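Side-chain contact in 4-alpha-glucanotransferase (Aquifex aeolicus, PDB 1TZ7), which belongs to the amylomaltase (disproportionating enzyme) family and is built around a parallel eight-stranded beta/alpha-barrel core: residues T31-P36 with K44-F49. Numbering follows the deposited sequence.
Sequences TSLPSP and KEAYRF
Leu33 lies against Glu45, Ala46 and Phe49 on the first turns of helix 44-56, closing the loop that follows strand 23-27 onto the helix it leads into, within the first beta-alpha unit of the (beta/alpha)8 barrel. The two methyls of Leu33 divide the apolar contact. CD2 of Leu33 reaches CA of Ala46 at 3.8 Å, with Ala46 CB only slightly farther off, while CD1 of Leu33 rests 4.0 Å from CB of Phe49, the side chains of Leu33 and Phe49 crossing at about a right angle. The ring of Phe49 stands edge-to-face with Trp61 of strand 60-62; Leu212 of helix 192-218 touches Ala46 as well.

Pro34, centre of an inverse gamma turn, is in van der Waals contact with the Glu45 side chain, which crosses the proline at about a right angle. The Glu45 chain bends at chi2 (-53°), and its CG packs 3.7 Å from the carbonyl O of Pro34, with Glu45 OE1 3.8 Å from CG of the proline ring. Glu45 OE2 lies 2.9 Å from NH2 of Arg48, three residues on, in a salt bridge within the helix; the oxygen is well out of the guanidinium plane, an attraction of charges without a directed N-H. On the loop side, NH2 of Arg482 hydrogen-bonds the carbonyl O of Ser35.

Ser35 meets the helix directly and through one water. Its hydroxyl, beside its own backbone N (chi1 -54°), takes a bond from the backbone N of Asp41, and Ser35 OG packs 3.6 Å from CB of Glu45. A water 2.9 Å from Ser35 OG accepts the backbone N-H of Glu45, in the first turn of the helix, and lies 3.1 Å from Glu45 N.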
loop_
_atom_site.group_PDB
_atom_site.type_symbol
_atom_site.label_atom_id
_atom_site.label_comp_id
_atom_site.label_asym_id
_atom_site.label_seq_id
_atom_site.Cartn_x
_atom_site.Cartn_y
_atom_site.Cartn_z
ATOM N N THR A 31 -5.840 3.355 7.988
ATOM C CA THR A 31 -6.118 4.738 8.422
ATOM C C THR A 31 -7.611 5.038 8.414
ATOM O O THR A 31 -8.082 5.865 9.184
ATOM C CB THR A 31 -5.390 5.764 7.517
ATOM O OG1 THR A 31 -5.777 5.577 6.149
ATOM C CG2 THR A 31 -3.879 5.540 7.525
ATOM N N SER A 32 -8.348 4.361 7.533
ATOM C CA SER A 32 -9.774 4.633 7.337
ATOM C C SER A 32 -10.656 4.016 8.436
ATOM O O SER A 32 -11.838 4.345 8.543
ATOM C CB SER A 32 -10.227 4.127 5.964
ATOM O OG SER A 32 -9.525 4.782 4.930
ATOM N N LEU A 33 -10.076 3.130 9.246
ATOM C CA LEU A 33 -10.784 2.560 10.412
ATOM C C LEU A 33 -11.228 3.685 11.352
ATOM O O LEU A 33 -10.506 4.667 11.530
ATOM C CB LEU A 33 -9.860 1.607 11.184
ATOM C CG LEU A 33 -9.875 0.078 10.953
ATOM C CD1 LEU A 33 -10.927 -0.471 10.025
ATOM C CD2 LEU A 33 -8.489 -0.544 10.745
ATOM N N PRO A 34 -12.417 3.540 11.956
ATOM C CA PRO A 34 -12.980 4.583 12.827
ATOM C C PRO A 34 -12.456 4.539 14.281
ATOM O O PRO A 34 -13.250 4.563 15.222
ATOM C CB PRO A 34 -14.480 4.283 12.789
ATOM C CG PRO A 34 -14.562 2.795 12.610
ATOM C CD PRO A 34 -13.322 2.381 11.827
ATOM N N SER A 35 -11.140 4.491 14.448
ATOM C CA SER A 35 -10.537 4.470 15.776
ATOM C C SER A 35 -10.591 5.862 16.411
ATOM O O SER A 35 -10.678 6.864 15.705
ATOM C CB SER A 35 -9.091 3.989 15.693
ATOM O OG SER A 35 -9.008 2.741 15.024
ATOM N N PRO A 36 -10.541 5.920 17.744
ATOM C CA PRO A 36 -10.886 7.141 18.475
ATOM C C PRO A 36 -9.751 8.174 18.591
ATOM O O PRO A 36 -9.964 9.202 19.219
ATOM C CB PRO A 36 -11.271 6.616 19.879
ATOM C CG PRO A 36 -10.990 5.096 19.851
ATOM C CD PRO A 36 -10.169 4.827 18.652
ATOM N N LYS A 44 -8.710 -2.082 18.540
ATOM C CA LYS A 44 -10.074 -2.620 18.645
ATOM C C LYS A 44 -10.850 -2.595 17.313
ATOM O O LYS A 44 -11.517 -3.563 16.962
ATOM C CB LYS A 44 -10.844 -1.832 19.714
ATOM C CG LYS A 44 -12.315 -2.188 19.840
ATOM C CD LYS A 44 -12.897 -1.655 21.169
ATOM C CE LYS A 44 -14.298 -1.061 20.991
ATOM N NZ LYS A 44 -15.373 -2.070 21.221
ATOM N N GLU A 45 -10.760 -1.487 16.588
ATOM C CA GLU A 45 -11.590 -1.281 15.396
ATOM C C GLU A 45 -11.108 -2.109 14.210
ATOM O O GLU A 45 -11.893 -2.449 13.326
ATOM C CB GLU A 45 -11.620 0.200 15.016
ATOM C CG GLU A 45 -12.400 1.067 15.987
ATOM C CD GLU A 45 -13.805 0.556 16.223
ATOM O OE1 GLU A 45 -14.444 0.097 15.251
ATOM O OE2 GLU A 45 -14.272 0.608 17.378
ATOM N N ALA A 46 -9.817 -2.419 14.189
ATOM C CA ALA A 46 -9.277 -3.361 13.219
ATOM C C ALA A 46 -9.857 -4.756 13.445
ATOM O O ALA A 46 -10.223 -5.444 12.496
ATOM C CB ALA A 46 -7.763 -3.397 13.306
ATOM N N TYR A 47 -9.945 -5.160 14.711
ATOM C CA TYR A 47 -10.497 -6.470 15.068
ATOM C C TYR A 47 -11.998 -6.537 14.799
ATOM O O TYR A 47 -12.505 -7.561 14.353
ATOM C CB TYR A 47 -10.209 -6.782 16.536
ATOM C CG TYR A 47 -8.761 -7.088 16.795
ATOM C CD1 TYR A 47 -8.279 -8.388 16.708
ATOM C CD2 TYR A 47 -7.863 -6.076 17.114
ATOM C CE1 TYR A 47 -6.941 -8.673 16.941
ATOM C CE2 TYR A 47 -6.524 -6.349 17.349
ATOM C CZ TYR A 47 -6.070 -7.642 17.261
ATOM O OH TYR A 47 -4.749 -7.911 17.493
ATOM N N ARG A 48 -12.700 -5.438 15.065
ATOM C CA ARG A 48 -14.132 -5.348 14.777
ATOM C C ARG A 48 -14.395 -5.477 13.279
ATOM O O ARG A 48 -15.393 -6.059 12.869
ATOM C CB ARG A 48 -14.695 -4.022 15.291
ATOM C CG ARG A 48 -16.201 -3.832 15.037
ATOM C CD ARG A 48 -17.070 -3.960 16.289
ATOM N NE ARG A 48 -16.731 -2.959 17.303
ATOM C CZ ARG A 48 -17.058 -1.665 17.229
ATOM N NH1 ARG A 48 -17.740 -1.198 16.185
ATOM N NH2 ARG A 48 -16.701 -0.839 18.204
ATOM N N PHE A 49 -13.493 -4.928 12.470
ATOM C CA PHE A 49 -13.627 -4.987 11.025
ATOM C C PHE A 49 -13.384 -6.404 10.513
ATOM O O PHE A 49 -14.085 -6.873 9.631
ATOM C CB PHE A 49 -12.657 -4.015 10.352
ATOM C CG PHE A 49 -12.625 -4.136 8.855
ATOM C CD1 PHE A 49 -13.728 -3.775 8.095
ATOM C CD2 PHE A 49 -11.493 -4.623 8.204
ATOM C CE1 PHE A 49 -13.706 -3.892 6.712
ATOM C CE2 PHE A 49 -11.468 -4.742 6.810
ATOM C CZ PHE A 49 -12.568 -4.379 6.070
HETATM O O HOH W 1 -8.941 0.896 17.197
#